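PDB 6TFX: ABC transporter substrate-binding protein from Rhizobium radiobacter, which binds the opine mannopinic acid as the solute-binding protein of an ABC import system in the bacterial periplasm. Local coordinates for residues Gly37-Phe42 against Phe71-Asp76; Leu95-Asp100 against Phe146-Lys151; Gln228-Arg233 against Leu461-Arg466. All blocks are in the same frame, centred on the assembly; numbering follows the deposited sequence.

In the fold
Contacts 1 and 2 are neighbours, with centres about 14 Å apart. Helix 88-98, which follows strand 68-73 in the chain, supplies one segment of contact 2 and, through Val91, covers the leucines of contact 1. The two contacts touch directly where Gly37 O lies 3.0 Å from Ile147 N, a probable hydrogen bond that ties segment 37-42 to segment 146-151. Contact 3 belongs to another part of the molecule, its centre about 35 Å from that of contact 1 and about 36 Å from that of contact 2, across the chain's centre from contact 2. None of the three is in the binding site; the side chain of Thr463 in contact 3 is about 8 Å from the bound opine, without touching it.

Contact 1: residues Gly37-Phe42 against Phe71-Asp76; sequences GALVRF and FKLRPD
Leu39 meets Phe71 and Leu73, joining the turn before strand 40-41 to the end of strand 68-73. That strand belongs to a four-stranded antiparallel sheet, probably part of the extra domain found in family 5 solute-binding proteins beside the two ligand-binding lobes. The contact is wholly apolar and buried. Leu39 does most of the work with its two methyl groups: CD1 sits 4.3 Å above the plane of the Phe71 ring, over its centre, while Leu39 CD2 turns to Leu73, 3.6 Å from Leu73 CD2. The same Leu39 CD2 passes 4.3 Å from Phe71 CB. Leu39 CG lies anti to the carbonyl carbon, beside the backbone N (chi1 -77°), and from there the two methyls part between Phe71 and Leu73. Where the two leucines touch, their side chains cross obliquely. A forked residue suits the position, since one branch covers an aromatic face and the other packs against a second aliphatic chain. Val40 takes a different side of the ring, bringing CG1 to its edge, near the ring plane, 4.3 Å from Phe71 CE2.

Further out, Val91 of helix 88-98 touches both Leu39 and Leu73, so the helix closes over the leucine pair. Trp60, from the adjoining strand 57-62, meets the Phe71 ring with the planes about 25° apart and also touches Val40. Hydrogen bonds with Asp55 and Ala57 tie the Leu39 backbone to the chain leading into strand 57-62. Asp55 links the two segments through different atoms: its OD2 accepts from Ala38 N and its carbonyl O from Arg74 NE.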
loop_
_atom_site.group_PDB
_atom_site.type_symbol
_atom_site.label_atom_id
_atom_site.label_comp_id
_atom_site.label_asym_id
_atom_site.label_seq_id
_atom_site.Cartn_x
_atom_site.Cartn_y
_atom_site.Cartn_z
ATOM N N GLY A 37 -1.907 16.388 -3.708
ATOM C CA GLY A 37 -3.351 16.201 -3.843
ATOM C C GLY A 37 -3.664 15.594 -5.203
ATOM O O GLY A 37 -2.750 15.279 -5.983
ATOM N N ALA A 38 -4.950 15.452 -5.518
ATOM C CA ALA A 38 -5.349 14.847 -6.782
ATOM C C ALA A 38 -6.597 15.571 -7.322
ATOM O O ALA A 38 -7.045 16.561 -6.726
ATOM C CB ALA A 38 -5.627 13.364 -6.551
ATOM N N LEU A 39 -7.182 15.071 -8.426
ATOM C CA LEU A 39 -8.438 15.666 -8.916
ATOM C C LEU A 39 -9.533 15.537 -7.842
ATOM O O LEU A 39 -10.287 16.479 -7.595
ATOM C CB LEU A 39 -8.893 14.945 -10.176
ATOM C CG LEU A 39 -8.128 15.333 -11.458
ATOM C CD1 LEU A 39 -8.445 14.359 -12.597
ATOM C CD2 LEU A 39 -8.463 16.764 -11.886
ATOM N N VAL A 40 -9.604 14.362 -7.206
ATOM C CA VAL A 40 -10.603 14.070 -6.148
ATOM C C VAL A 40 -9.867 13.422 -4.985
ATOM O O VAL A 40 -8.702 13.051 -5.129
ATOM C CB VAL A 40 -11.760 13.174 -6.690
ATOM C CG1 VAL A 40 -12.514 13.875 -7.816
ATOM C CG2 VAL A 40 -11.239 11.817 -7.193
ATOM N N ARG A 41 -10.537 13.238 -3.832
ATOM C CA ARG A 41 -9.783 12.617 -2.764
ATOM C C ARG A 41 -10.692 11.793 -1.908
ATOM O O ARG A 41 -11.888 12.053 -1.860
ATOM C CB ARG A 41 -9.131 13.703 -1.880
ATOM C CG ARG A 41 -10.161 14.568 -1.105
ATOM C CD ARG A 41 -9.430 15.371 -0.059
ATOM N NE ARG A 41 -10.317 16.181 0.767
ATOM C CZ ARG A 41 -9.876 16.951 1.751
ATOM N NH1 ARG A 41 -8.573 16.995 2.037
ATOM N NH2 ARG A 41 -10.727 17.684 2.461
ATOM N N PHE A 42 -10.122 10.850 -1.187
ATOM C CA PHE A 42 -10.864 10.140 -0.155
ATOM C C PHE A 42 -11.153 11.207 0.931
ATOM O O PHE A 42 -10.351 12.127 1.134
ATOM C CB PHE A 42 -9.946 9.097 0.487
ATOM C CG PHE A 42 -9.828 7.879 -0.388
ATOM C CD1 PHE A 42 -8.906 7.839 -1.432
ATOM C CD2 PHE A 42 -10.581 6.749 -0.126
ATOM C CE1 PHE A 42 -8.814 6.707 -2.260
ATOM C CE2 PHE A 42 -10.480 5.613 -0.943
ATOM C CZ PHE A 42 -9.621 5.615 -2.019
ATOM N N PHE A 71 -13.736 17.231 -16.044
ATOM C CA PHE A 71 -13.415 17.765 -14.721
ATOM C C PHE A 71 -13.152 19.254 -14.789
ATOM O O PHE A 71 -12.339 19.690 -15.604
ATOM C CB PHE A 71 -12.176 17.065 -14.126
ATOM C CG PHE A 71 -12.447 15.628 -13.747
ATOM C CD1 PHE A 71 -12.432 14.620 -14.710
ATOM C CD2 PHE A 71 -12.754 15.283 -12.434
ATOM C CE1 PHE A 71 -12.761 13.306 -14.373
ATOM C CE2 PHE A 71 -13.046 13.960 -12.092
ATOM C CZ PHE A 71 -13.067 12.985 -13.065
ATOM N N LYS A 72 -13.839 20.024 -13.935
ATOM C CA LYS A 72 -13.656 21.470 -13.876
ATOM C C LYS A 72 -12.739 21.753 -12.703
ATOM O O LYS A 72 -13.051 21.398 -11.563
ATOM C CB LYS A 72 -14.999 22.214 -13.750
ATOM C CG LYS A 72 -15.850 22.141 -15.025
ATOM C CD LYS A 72 -15.343 23.079 -16.121
ATOM C CE LYS A 72 -16.100 22.938 -17.419
ATOM N NZ LYS A 72 -15.575 23.872 -18.451
ATOM N N LEU A 73 -11.587 22.334 -12.989
ATOM C CA LEU A 73 -10.603 22.573 -11.949
ATOM C C LEU A 73 -10.889 23.812 -11.166
ATOM O O LEU A 73 -11.393 24.805 -11.699
ATOM C CB LEU A 73 -9.171 22.663 -12.518
ATOM C CG LEU A 73 -8.725 21.515 -13.436
ATOM C CD1 LEU A 73 -7.261 21.632 -13.724
ATOM C CD2 LEU A 73 -9.024 20.157 -12.817
ATOM N N ARG A 74 -10.516 23.768 -9.895
ATOM C CA ARG A 74 -10.602 24.932 -9.048
ATOM C C ARG A 74 -9.633 25.992 -9.587
ATOM O O ARG A 74 -8.480 25.651 -9.909
ATOM C CB ARG A 74 -10.157 24.557 -7.650
ATOM C CG ARG A 74 -11.249 24.556 -6.682
ATOM C CD ARG A 74 -10.644 24.211 -5.355
ATOM N NE ARG A 74 -11.087 22.893 -4.921
ATOM C CZ ARG A 74 -12.238 22.664 -4.298
ATOM N NH1 ARG A 74 -13.089 23.663 -4.064
ATOM N NH2 ARG A 74 -12.549 21.438 -3.900
ATOM N N PRO A 75 -9.976 27.302 -9.768
ATOM C CA PRO A 75 -9.075 28.254 -10.512
ATOM C C PRO A 75 -7.615 28.641 -10.048
ATOM O O PRO A 75 -6.722 28.701 -10.895
ATOM C CB PRO A 75 -9.903 29.554 -10.551
ATOM C CG PRO A 75 -11.003 29.372 -9.531
ATOM C CD PRO A 75 -11.303 27.906 -9.547
ATOM N N ASP A 76 -7.436 29.072 -8.793
ATOM C CA ASP A 76 -6.350 29.568 -7.960
ATOM C C ASP A 76 -5.771 28.563 -6.952
ATOM O O ASP A 76 -5.410 28.966 -5.843
ATOM C CB ASP A 76 -6.820 30.861 -7.234
ATOM C CG ASP A 76 -7.340 31.953 -8.166
ATOM O OD1 ASP A 76 -6.665 32.237 -9.193
ATOM O OD2 ASP A 76 -8.419 32.530 -7.865
#

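Contact 2: residues Leu95-Asp100 against Phe146-Lys151; sequences LDKARD and FIIPKK
Lys97 and Ile148 meet along their aliphatic parts, their side chains crossing at about a right angle with Lys97 CD 4.0 Å from Ile148 CD1. Lysine serves two purposes here: its methylenes run out straight from a CG anti to the backbone N (chi1 -177°) and pack on isoleucine, then the chain bends at the last torsion and delivers NZ to partners outside the two segments. There NZ bonds to His21 ND1 and Arg103 O, pairs with Asp19, and makes a cation-pi contact with Phe153, so a buried charge is well provided for. Ile148 places CG1 between its backbone N and carbonyl carbon (chi1 74°), with CD1 as the touching end. Two residues earlier on the helix, Leu95 meets Ile147, one residue before Ile148, more loosely through terminal methyls, CD2 to CD1 at 4.4 Å.

Just past the helix end, Arg99 reaches back to Asp96 side-on: NE (2.9 Å, 157°) and NH2 (3.2 Å) both approach Asp96 OD1 from the same face of the carboxylate.

Helix 88-98 also holds the incoming backbone, Ser94 OG bonding Ile148 N and Asp90 OD1 bonding Lys150 N at the start of helix 150-156, while Leu95, Asp96 and Arg99 rest on strand 113-118.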
loop_
_atom_site.group_PDB
_atom_site.type_symbol
_atom_site.label_atom_id
_atom_site.label_comp_id
_atom_site.label_asym_id
_atom_site.label_seq_id
_atom_site.Cartn_x
_atom_site.Cartn_y
_atom_site.Cartn_z
ATOM N N LEU A 95 -1.347 12.491 -15.403
ATOM C CA LEU A 95 -2.097 11.259 -15.716
ATOM C C LEU A 95 -1.466 10.508 -16.869
ATOM O O LEU A 95 -1.416 9.276 -16.833
ATOM C CB LEU A 95 -3.580 11.555 -15.970
ATOM C CG LEU A 95 -4.325 12.049 -14.735
ATOM C CD1 LEU A 95 -5.788 12.295 -15.074
ATOM C CD2 LEU A 95 -4.244 11.021 -13.552
ATOM N N ASP A 96 -0.871 11.241 -17.857
ATOM C CA ASP A 96 -0.194 10.503 -18.922
ATOM C C ASP A 96 1.062 9.832 -18.377
ATOM O O ASP A 96 1.468 8.779 -18.882
ATOM C CB ASP A 96 0.202 11.433 -20.075
ATOM C CG ASP A 96 -0.952 11.829 -20.972
ATOM O OD1 ASP A 96 -2.040 11.183 -20.875
ATOM O OD2 ASP A 96 -0.773 12.770 -21.788
ATOM N N LYS A 97 1.717 10.468 -17.386
ATOM C CA LYS A 97 2.907 9.881 -16.759
ATOM C C LYS A 97 2.473 8.641 -15.951
ATOM O O LYS A 97 3.057 7.584 -16.123
ATOM C CB LYS A 97 3.612 10.897 -15.853
ATOM C CG LYS A 97 4.894 10.362 -15.222
ATOM C CD LYS A 97 5.579 11.454 -14.403
ATOM C CE LYS A 97 6.796 10.946 -13.662
ATOM N NZ LYS A 97 6.439 9.895 -12.667
ATOM N N ALA A 98 1.397 8.764 -15.146
ATOM C CA ALA A 98 0.886 7.668 -14.314
ATOM C C ALA A 98 0.543 6.430 -15.147
ATOM O O ALA A 98 0.759 5.316 -14.682
ATOM C CB ALA A 98 -0.360 8.137 -13.572
ATOM N N ARG A 99 0.004 6.626 -16.358
ATOM C CA ARG A 99 -0.430 5.514 -17.200
ATOM C C ARG A 99 0.648 4.960 -18.137
ATOM O O ARG A 99 0.367 4.048 -18.914
ATOM C CB ARG A 99 -1.707 5.879 -17.965
ATOM C CG ARG A 99 -1.551 6.890 -19.077
ATOM C CD ARG A 99 -2.908 7.551 -19.293
ATOM N NE ARG A 99 -2.924 8.421 -20.474
ATOM C CZ ARG A 99 -3.237 8.018 -21.698
ATOM N NH1 ARG A 99 -3.544 6.747 -21.929
ATOM N NH2 ARG A 99 -3.239 8.878 -22.706
ATOM N N ASP A 100 1.893 5.472 -18.017
ATOM C CA ASP A 100 3.019 5.057 -18.844
ATOM C C ASP A 100 3.893 4.048 -18.087
ATOM O O ASP A 100 4.501 4.433 -17.083
ATOM C CB ASP A 100 3.844 6.299 -19.218
ATOM C CG ASP A 100 5.013 6.032 -20.153
ATOM O OD1 ASP A 100 5.323 4.835 -20.403
ATOM O OD2 ASP A 100 5.628 7.014 -20.620
ATOM N N PHE A 146 -2.180 11.107 -7.833
ATOM C CA PHE A 146 -1.636 12.396 -7.398
ATOM C C PHE A 146 -1.152 13.218 -8.577
ATOM O O PHE A 146 -0.553 12.667 -9.503
ATOM C CB PHE A 146 -0.455 12.167 -6.472
ATOM C CG PHE A 146 -0.837 11.578 -5.133
ATOM C CD1 PHE A 146 -1.422 12.371 -4.146
ATOM C CD2 PHE A 146 -0.505 10.265 -4.815
ATOM C CE1 PHE A 146 -1.701 11.852 -2.871
ATOM C CE2 PHE A 146 -0.805 9.736 -3.543
ATOM C CZ PHE A 146 -1.402 10.532 -2.585
ATOM N N ILE A 147 -1.385 14.540 -8.516
ATOM C CA ILE A 147 -0.988 15.452 -9.585
ATOM C C ILE A 147 0.337 16.122 -9.245
ATOM O O ILE A 147 0.517 16.635 -8.147
ATOM C CB ILE A 147 -2.103 16.481 -9.889
ATOM C CG1 ILE A 147 -3.470 15.794 -10.143
ATOM C CG2 ILE A 147 -1.714 17.434 -11.042
ATOM C CD1 ILE A 147 -3.505 14.745 -11.309
ATOM N N ILE A 148 1.246 16.132 -10.216
ATOM C CA ILE A 148 2.553 16.785 -10.073
ATOM C C ILE A 148 2.722 17.919 -11.119
ATOM O O ILE A 148 1.997 17.923 -12.125
ATOM C CB ILE A 148 3.741 15.791 -10.100
ATOM C CG1 ILE A 148 4.020 15.261 -11.532
ATOM C CG2 ILE A 148 3.516 14.651 -9.098
ATOM C CD1 ILE A 148 5.228 14.320 -11.638
ATOM N N PRO A 149 3.676 18.859 -10.905
ATOM C CA PRO A 149 3.811 19.982 -11.846
ATOM C C PRO A 149 4.665 19.609 -13.042
ATOM O O PRO A 149 5.785 19.132 -12.880
ATOM C CB PRO A 149 4.446 21.109 -11.008
ATOM C CG PRO A 149 4.737 20.515 -9.659
ATOM C CD PRO A 149 4.582 19.029 -9.749
ATOM N N LYS A 150 4.126 19.842 -14.245
ATOM C CA LYS A 150 4.825 19.582 -15.498
ATOM C C LYS A 150 6.201 20.256 -15.489
ATOM O O LYS A 150 7.202 19.589 -15.745
ATOM C CB LYS A 150 3.975 20.124 -16.664
ATOM C CG LYS A 150 4.475 19.759 -18.058
ATOM C CD LYS A 150 3.504 20.345 -19.073
ATOM C CE LYS A 150 3.765 19.933 -20.497
ATOM N NZ LYS A 150 2.722 20.497 -21.406
ATOM N N LYS A 151 6.257 21.563 -15.175
ATOM C CA LYS A 151 7.541 22.306 -15.194
ATOM C C LYS A 151 8.557 21.791 -14.195
ATOM O O LYS A 151 9.748 21.690 -14.531
ATOM C CB LYS A 151 7.332 23.797 -14.940
ATOM C CG LYS A 151 6.511 24.547 -15.982
ATOM C CD LYS A 151 6.745 26.072 -15.906
ATOM C CE LYS A 151 6.322 26.797 -14.637
ATOM N NZ LYS A 151 6.089 28.242 -14.882
#

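Contact 3: residues Gln228-Arg233 against Leu461-Arg466; sequences QRWLQR and LGTWAR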
loop_
_atom_site.group_PDB
_atom_site.type_symbol
_atom_site.label_atom_id
_atom_site.label_comp_id
_atom_site.label_asym_id
_atom_site.label_seq_id
_atom_site.Cartn_x
_atom_site.Cartn_y
_atom_site.Cartn_z
ATOM N N GLN A 228 0.128 -7.307 20.396
ATOM C CA GLN A 228 -0.811 -6.863 21.429
ATOM C C GLN A 228 -0.115 -6.355 22.700
ATOM O O GLN A 228 -0.658 -5.485 23.382
ATOM C CB GLN A 228 -1.855 -7.938 21.752
ATOM C CG GLN A 228 -1.290 -9.250 22.297
ATOM C CD GLN A 228 -2.400 -10.252 22.500
ATOM O OE1 GLN A 228 -3.411 -9.963 23.141
ATOM N NE2 GLN A 228 -2.251 -11.442 21.935
ATOM N N ARG A 229 1.107 -6.846 22.967
ATOM C CA ARG A 229 1.907 -6.457 24.133
ATOM C C ARG A 229 2.313 -4.977 24.059
ATOM O O ARG A 229 2.259 -4.255 25.068
ATOM C CB ARG A 229 3.127 -7.375 24.252
ATOM C CG ARG A 229 2.737 -8.780 24.761
ATOM C CD ARG A 229 3.527 -9.904 24.099
ATOM N NE ARG A 229 2.843 -11.199 24.218
ATOM C CZ ARG A 229 2.082 -11.747 23.271
ATOM N NH1 ARG A 229 1.503 -12.924 23.476
ATOM N NH2 ARG A 229 1.899 -11.125 22.110
ATOM N N TRP A 230 2.667 -4.513 22.850
ATOM C CA TRP A 230 3.004 -3.113 22.606
ATOM C C TRP A 230 1.705 -2.300 22.795
ATOM O O TRP A 230 1.687 -1.280 23.496
ATOM C CB TRP A 230 3.568 -2.953 21.173
ATOM C CG TRP A 230 3.765 -1.518 20.799
ATOM C CD1 TRP A 230 4.882 -0.760 21.013
ATOM C CD2 TRP A 230 2.792 -0.646 20.204
ATOM N NE1 TRP A 230 4.659 0.536 20.609
ATOM C CE2 TRP A 230 3.378 0.637 20.118
ATOM C CE3 TRP A 230 1.469 -0.819 19.751
ATOM C CZ2 TRP A 230 2.689 1.740 19.595
ATOM C CZ3 TRP A 230 0.790 0.272 19.229
ATOM C CH2 TRP A 230 1.394 1.535 19.165
ATOM N N LEU A 231 0.611 -2.786 22.195
ATOM C CA LEU A 231 -0.713 -2.164 22.253
ATOM C C LEU A 231 -1.169 -1.950 23.704
ATOM O O LEU A 231 -1.593 -0.847 24.050
ATOM C CB LEU A 231 -1.709 -3.022 21.430
ATOM C CG LEU A 231 -3.185 -2.654 21.390
ATOM C CD1 LEU A 231 -3.419 -1.407 20.595
ATOM C CD2 LEU A 231 -3.989 -3.780 20.756
ATOM N N GLN A 232 -0.989 -2.964 24.561
ATOM C CA GLN A 232 -1.394 -2.906 25.968
ATOM C C GLN A 232 -0.507 -1.981 26.801
ATOM O O GLN A 232 -1.023 -1.266 27.664
ATOM C CB GLN A 232 -1.488 -4.325 26.566
ATOM C CG GLN A 232 -2.668 -5.157 26.031
ATOM C CD GLN A 232 -4.025 -4.522 26.272
ATOM O OE1 GLN A 232 -4.623 -3.909 25.376
ATOM N NE2 GLN A 232 -4.545 -4.655 27.488
ATOM N N ARG A 233 0.815 -1.961 26.523
ATOM C CA ARG A 233 1.786 -1.111 27.226
ATOM C C ARG A 233 1.524 0.375 26.929
ATOM O O ARG A 233 1.731 1.216 27.804
ATOM C CB ARG A 233 3.220 -1.504 26.833
ATOM C CG ARG A 233 4.299 -1.006 27.797
ATOM C CD ARG A 233 5.705 -1.106 27.222
ATOM N NE ARG A 233 6.163 -2.489 27.045
ATOM C CZ ARG A 233 6.909 -3.160 27.923
ATOM N NH1 ARG A 233 7.283 -2.590 29.063
ATOM N NH2 ARG A 233 7.284 -4.407 27.665
ATOM N N LEU A 461 -4.322 -4.273 10.720
ATOM C CA LEU A 461 -4.624 -2.856 10.629
ATOM C C LEU A 461 -3.317 -2.103 10.950
ATOM O O LEU A 461 -2.431 -2.676 11.606
ATOM C CB LEU A 461 -5.665 -2.488 11.710
ATOM C CG LEU A 461 -7.027 -3.119 11.509
ATOM C CD1 LEU A 461 -7.907 -2.884 12.728
ATOM C CD2 LEU A 461 -7.702 -2.539 10.270
ATOM N N GLY A 462 -3.212 -0.849 10.513
ATOM C CA GLY A 462 -2.053 -0.028 10.857
ATOM C C GLY A 462 -2.190 0.360 12.321
ATOM O O GLY A 462 -3.303 0.565 12.793
ATOM N N THR A 463 -1.093 0.418 13.067
ATOM C CA THR A 463 -1.160 0.751 14.499
ATOM C C THR A 463 -0.248 1.937 14.753
ATOM O O THR A 463 0.928 1.891 14.408
ATOM C CB THR A 463 -0.731 -0.438 15.379
ATOM O OG1 THR A 463 0.530 -0.912 14.918
ATOM C CG2 THR A 463 -1.741 -1.568 15.376
ATOM N N TRP A 464 -0.794 2.998 15.350
ATOM C CA TRP A 464 -0.022 4.210 15.633
ATOM C C TRP A 464 -0.468 4.799 16.954
ATOM O O TRP A 464 -1.660 4.755 17.260
ATOM C CB TRP A 464 -0.252 5.237 14.499
ATOM C CG TRP A 464 0.349 4.838 13.173
ATOM C CD1 TRP A 464 -0.121 3.899 12.292
ATOM C CD2 TRP A 464 1.481 5.438 12.546
ATOM N NE1 TRP A 464 0.711 3.818 11.198
ATOM C CE2 TRP A 464 1.686 4.770 11.312
ATOM C CE3 TRP A 464 2.323 6.507 12.885
ATOM C CZ2 TRP A 464 2.701 5.133 10.426
ATOM C CZ3 TRP A 464 3.354 6.843 12.019
ATOM C CH2 TRP A 464 3.526 6.166 10.800
ATOM N N ALA A 465 0.486 5.302 17.756
ATOM C CA ALA A 465 0.143 5.898 19.047
ATOM C C ALA A 465 0.337 7.412 18.965
ATOM O O ALA A 465 1.200 7.892 18.230
ATOM C CB ALA A 465 1.034 5.340 20.140
ATOM N N ARG A 466 -0.476 8.150 19.694
ATOM C CA ARG A 466 -0.356 9.603 19.734
ATOM C C ARG A 466 -0.700 10.052 21.136
ATOM O O ARG A 466 -1.301 9.296 21.907
ATOM C CB ARG A 466 -1.305 10.282 18.736
ATOM C CG ARG A 466 -2.790 10.065 19.034
ATOM C CD ARG A 466 -3.641 10.909 18.128
ATOM N NE ARG A 466 -5.025 10.440 18.096
ATOM C CZ ARG A 466 -6.000 10.936 18.849
ATOM N NH1 ARG A 466 -5.746 11.894 19.730
ATOM N NH2 ARG A 466 -7.232 10.460 18.744
#
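Trp230 pushes the six-membered part of its indole against strand 461-466, overlapping the methyl of Ala465: CH2 lies 3.9 Å and CZ2 4.0 Å from Ala465 CB. Beside these, CZ3 comes within 4.2 Å of Thr463 CB. Both side chains approach the ring obliquely, whereas the carbonyl carbon of Trp464 lies at its edge, near its plane, 4.4 Å from CH2. Tryptophan fits because the axes of 228-233 and 461-466 come within 10.2 Å, a gap that a large flat group can span; alanine's lone methyl lets the ring come near the strand backbone. The indole is carried across by an extended first torsion, with CG anti to the backbone N (chi1 173°).

Polar atoms in this buried region have partners close by. Trp230 NE1 donates to Asp211 OD1 of helix 207-215, which helps fix the rotation of the indole, and Thr463 OG1 bonds to Asn225 O, leaving the CB side of the threonine to the ring. Trp464 follows the alternation of the strand and points away from the helix, packing on Met8 and Val10 of strand 5-10 and on Ile245.

Strand 454-467 is joined by antiparallel pairing to strands 221-223, 240-255 and 289-291, and segment 228-233 runs in nearly the same direction as 461-466, their axes at 24°. A helix packed on a mixed sheet, here with Trp230 as the main contact to 461-466, is consistent with the alpha/beta lobes of periplasmic binding proteins.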